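Local coordinates for uncharacterized hypothetical protein FTT_1539c (Francisella tularensis subsp. tularensis, PDB 4QVR) that is of unknown function but carries a DUF6844 domain and probably a signal sequence, consistent with export from the cytoplasm, at residues A[66-77]-A[319-329]. Numbering follows the deposited sequence.
Sequences MGADVANLNNAI and RVGFGEDNKPY
Asn74 CG stands anti to the backbone carbonyl carbon (chi1 -79°), which brings the carboxamide to the backbone of Phe322, whose own CG, likewise anti to its backbone carbonyl carbon, lays the phenyl ring against the first turns of helix 67-77. The helix packs on strand 319-322, an outermost strand of a four-stranded antiparallel sheet, at an angle of 122° between their directions. Asn74 bridges them with a two-point amide-to-backbone pairing: Phe322 N donates to Asn74 OD1 (3.1 Å), and Asn74 ND2 donates to Phe322 O (3.0 Å). The second bond is nearly straight, 169° at the hydrogen, and lies close to the amide plane; both acceptors are met on a lone pair, which fixes the rotation of this buried carboxamide. Val70 CG2 covers one face of the Phe322 ring, while Leu73 CD1 meets the edge 4.0 Å from Phe322 CE2. The selenomethionine Met66 crosses the ring at about a right angle, its CG 4.2 Å from Phe322 CZ. Further along, Ile77 CD1 lies 3.9 Å from Gly321 CA, and Ile77 CG1 packs alongside Arg319 CB, the two side chains running in opposite directions; Leu303 and Tyr333 also touch Ile77. Gly321 and Tyr329 exchange two backbone hydrogen bonds, a hydrogen-bonded pair of the hairpin, whose type I turn runs from Gly323 to Asn326. Arg319 NH1 donates to Tyr316 O, and its NE to a water. A second water links the two backbones, donating to Leu73 O (2.8 Å) and to Val320 O (2.9 Å).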
loop_
_atom_site.group_PDB
_atom_site.type_symbol
_atom_site.label_atom_id
_atom_site.label_comp_id
_atom_site.label_asym_id
_atom_site.label_seq_id
_atom_site.Cartn_x
_atom_site.Cartn_y
_atom_site.Cartn_z
HETATM N N MSE A 66 8.379 -7.902 19.316
HETATM C CA MSE A 66 8.334 -6.925 18.216
HETATM C C MSE A 66 9.539 -6.013 18.339
HETATM O O MSE A 66 9.912 -5.327 17.394
HETATM C CB MSE A 66 6.996 -6.170 18.210
HETATM C CG MSE A 66 6.336 -6.159 16.816
HETATM SE SE MSE A 66 4.636 -7.187 16.742
HETATM C CE MSE A 66 5.226 -8.925 17.470
ATOM N N GLY A 67 10.160 -6.035 19.517
ATOM C CA GLY A 67 11.348 -5.247 19.847
ATOM C C GLY A 67 11.966 -4.349 18.797
ATOM O O GLY A 67 11.778 -3.134 18.820
ATOM N N ALA A 68 12.713 -4.960 17.882
ATOM C CA ALA A 68 13.447 -4.237 16.833
ATOM C C ALA A 68 12.654 -3.151 16.135
ATOM O O ALA A 68 13.011 -1.972 16.173
ATOM C CB ALA A 68 13.971 -5.221 15.789
ATOM N N ASP A 69 11.564 -3.556 15.507
ATOM C CA ASP A 69 10.787 -2.631 14.715
ATOM C C ASP A 69 10.041 -1.527 15.482
ATOM O O ASP A 69 9.682 -0.522 14.867
ATOM C CB ASP A 69 9.870 -3.392 13.729
ATOM C CG ASP A 69 8.825 -4.256 14.425
ATOM O OD1 ASP A 69 8.227 -3.802 15.427
ATOM O OD2 ASP A 69 8.575 -5.380 13.930
ATOM N N VAL A 70 9.838 -1.672 16.798
ATOM C CA VAL A 70 9.131 -0.625 17.569
ATOM C C VAL A 70 9.782 0.748 17.322
ATOM O O VAL A 70 9.081 1.750 17.169
ATOM C CB VAL A 70 9.032 -0.940 19.097
ATOM C CG1 VAL A 70 8.457 0.245 19.869
ATOM C CG2 VAL A 70 8.174 -2.178 19.349
ATOM N N ALA A 71 11.114 0.781 17.273
ATOM C CA ALA A 71 11.868 2.011 16.998
ATOM C C ALA A 71 11.968 2.262 15.491
ATOM O O ALA A 71 12.184 3.391 15.071
ATOM C CB ALA A 71 13.262 1.937 17.602
ATOM N N ASN A 72 11.847 1.205 14.683
ATOM C CA ASN A 72 11.895 1.348 13.223
ATOM C C ASN A 72 10.598 1.959 12.724
ATOM O O ASN A 72 10.606 2.955 11.994
ATOM C CB ASN A 72 12.095 -0.001 12.525
ATOM C CG ASN A 72 13.377 -0.699 12.939
ATOM O OD1 ASN A 72 13.429 -1.932 13.022
ATOM N ND2 ASN A 72 14.412 0.082 13.215
ATOM N N LEU A 73 9.479 1.354 13.118
ATOM C CA LEU A 73 8.172 1.846 12.700
ATOM C C LEU A 73 7.854 3.199 13.336
ATOM O O LEU A 73 7.323 4.074 12.652
ATOM C CB LEU A 73 7.072 0.808 12.960
ATOM C CG LEU A 73 7.295 -0.517 12.221
ATOM C CD1 LEU A 73 6.118 -1.448 12.404
ATOM C CD2 LEU A 73 7.544 -0.288 10.739
ATOM N N ASN A 74 8.191 3.396 14.616
ATOM C CA ASN A 74 7.931 4.694 15.258
ATOM C C ASN A 74 8.832 5.803 14.710
ATOM O O ASN A 74 8.382 6.932 14.502
ATOM C CB ASN A 74 8.018 4.626 16.799
ATOM C CG ASN A 74 6.761 4.031 17.451
ATOM O OD1 ASN A 74 5.843 3.551 16.778
ATOM N ND2 ASN A 74 6.711 4.088 18.775
ATOM N N ASN A 75 10.099 5.503 14.468
ATOM C CA ASN A 75 10.993 6.534 13.921
ATOM C C ASN A 75 10.618 6.941 12.498
ATOM O O ASN A 75 10.830 8.095 12.115
ATOM C CB ASN A 75 12.465 6.117 13.990
ATOM C CG ASN A 75 12.974 6.018 15.420
ATOM O OD1 ASN A 75 12.299 6.445 16.365
ATOM N ND2 ASN A 75 14.171 5.458 15.589
ATOM N N ALA A 76 10.075 5.996 11.729
ATOM C CA ALA A 76 9.649 6.257 10.360
ATOM C C ALA A 76 8.483 7.262 10.377
ATOM O O ALA A 76 8.443 8.202 9.576
ATOM C CB ALA A 76 9.256 4.964 9.664
ATOM N N ILE A 77 7.553 7.065 11.311
ATOM C CA ILE A 77 6.441 7.984 11.496
ATOM C C ILE A 77 6.951 9.403 11.824
ATOM O O ILE A 77 6.457 10.388 11.271
ATOM C CB ILE A 77 5.508 7.503 12.635
ATOM C CG1 ILE A 77 4.758 6.237 12.205
ATOM C CG2 ILE A 77 4.511 8.593 12.998
ATOM C CD1 ILE A 77 3.949 5.599 13.310
ATOM N N ARG A 319 0.068 3.876 8.562
ATOM C CA ARG A 319 1.301 3.490 9.247
ATOM C C ARG A 319 0.922 2.756 10.501
ATOM O O ARG A 319 -0.132 3.008 11.065
ATOM C CB ARG A 319 2.128 4.709 9.691
ATOM C CG ARG A 319 2.619 5.648 8.599
ATOM C CD ARG A 319 3.671 5.023 7.687
ATOM N NE ARG A 319 4.051 6.031 6.729
ATOM C CZ ARG A 319 3.411 6.286 5.605
ATOM N NH1 ARG A 319 2.380 5.547 5.217
ATOM N NH2 ARG A 319 3.833 7.281 4.844
ATOM N N VAL A 320 1.789 1.868 10.953
ATOM C CA VAL A 320 1.566 1.195 12.196
ATOM C C VAL A 320 2.576 1.731 13.172
ATOM O O VAL A 320 3.750 1.872 12.855
ATOM C CB VAL A 320 1.714 -0.330 12.099
ATOM C CG1 VAL A 320 1.621 -0.957 13.476
ATOM C CG2 VAL A 320 0.631 -0.907 11.199
ATOM N N GLY A 321 2.095 2.045 14.364
ATOM C CA GLY A 321 2.946 2.523 15.432
ATOM C C GLY A 321 2.563 1.809 16.713
ATOM O O GLY A 321 1.627 0.987 16.735
ATOM N N PHE A 322 3.273 2.144 17.783
ATOM C CA PHE A 322 3.066 1.533 19.100
ATOM C C PHE A 322 3.156 2.626 20.145
ATOM O O PHE A 322 4.138 3.358 20.176
ATOM C CB PHE A 322 4.119 0.460 19.346
ATOM C CG PHE A 322 4.125 -0.636 18.302
ATOM C CD1 PHE A 322 3.252 -1.713 18.395
ATOM C CD2 PHE A 322 5.006 -0.587 17.224
ATOM C CE1 PHE A 322 3.263 -2.717 17.445
ATOM C CE2 PHE A 322 5.015 -1.587 16.272
ATOM C CZ PHE A 322 4.142 -2.656 16.376
ATOM N N GLY A 323 2.126 2.751 20.981
ATOM C CA GLY A 323 2.075 3.810 22.001
ATOM C C GLY A 323 2.801 3.514 23.306
ATOM O O GLY A 323 3.455 2.476 23.442
ATOM N N GLU A 324 2.687 4.451 24.251
ATOM C CA GLU A 324 3.297 4.340 25.589
ATOM C C GLU A 324 3.077 2.950 26.181
ATOM O O GLU A 324 4.023 2.256 26.551
ATOM C CB GLU A 324 2.682 5.389 26.534
ATOM C CG GLU A 324 3.069 6.845 26.264
ATOM C CD GLU A 324 4.400 7.253 26.888
ATOM O OE1 GLU A 324 5.158 7.999 26.229
ATOM O OE2 GLU A 324 4.693 6.834 28.036
ATOM N N ASP A 325 1.808 2.553 26.230
ATOM C CA ASP A 325 1.373 1.257 26.773
ATOM C C ASP A 325 1.800 -0.006 25.988
ATOM O O ASP A 325 1.350 -1.104 26.319
ATOM C CB ASP A 325 -0.163 1.260 26.894
ATOM C CG ASP A 325 -0.870 1.487 25.545
ATOM O OD1 ASP A 325 -0.188 1.815 24.550
ATOM O OD2 ASP A 325 -2.109 1.353 25.483
ATOM N N ASN A 326 2.655 0.144 24.971
ATOM C CA ASN A 326 3.108 -0.980 24.120
ATOM C C ASN A 326 2.000 -1.514 23.177
ATOM O O ASN A 326 2.129 -2.607 22.624
ATOM C CB ASN A 326 3.712 -2.135 24.954
ATOM C CG ASN A 326 4.912 -1.702 25.796
ATOM O OD1 ASN A 326 5.298 -0.531 25.799
ATOM N ND2 ASN A 326 5.507 -2.653 26.514
ATOM N N LYS A 327 0.932 -0.726 22.989
ATOM C CA LYS A 327 -0.201 -1.101 22.125
ATOM C C LYS A 327 -0.066 -0.574 20.696
ATOM O O LYS A 327 0.234 0.608 20.485
ATOM C CB LYS A 327 -1.532 -0.574 22.691
ATOM C CG LYS A 327 -2.073 -1.317 23.901
ATOM C CD LYS A 327 -2.484 -2.738 23.543
ATOM C CE LYS A 327 -3.118 -3.454 24.724
ATOM N NZ LYS A 327 -3.547 -4.836 24.365
ATOM N N PRO A 328 -0.307 -1.449 19.707
ATOM C CA PRO A 328 -0.233 -0.991 18.338
ATOM C C PRO A 328 -1.438 -0.162 17.958
ATOM O O PRO A 328 -2.534 -0.360 18.449
ATOM C CB PRO A 328 -0.221 -2.285 17.516
ATOM C CG PRO A 328 -0.794 -3.333 18.414
ATOM C CD PRO A 328 -0.476 -2.911 19.809
ATOM N N TYR A 329 -1.223 0.773 17.063
ATOM C CA TYR A 329 -2.302 1.586 16.593
ATOM C C TYR A 329 -1.997 1.864 15.142
ATOM O O TYR A 329 -0.855 1.747 14.698
ATOM C CB TYR A 329 -2.405 2.872 17.426
ATOM C CG TYR A 329 -1.131 3.669 17.424
ATOM C CD1 TYR A 329 -0.713 4.315 16.283
ATOM C CD2 TYR A 329 -0.349 3.779 18.555
ATOM C CE1 TYR A 329 0.446 5.045 16.257
ATOM C CE2 TYR A 329 0.823 4.517 18.536
ATOM C CZ TYR A 329 1.206 5.149 17.378
ATOM O OH TYR A 329 2.355 5.895 17.312
HETATM O O HOH W 1 5.518 3.032 10.812
HETATM O O HOH W 2 6.520 7.717 7.327
#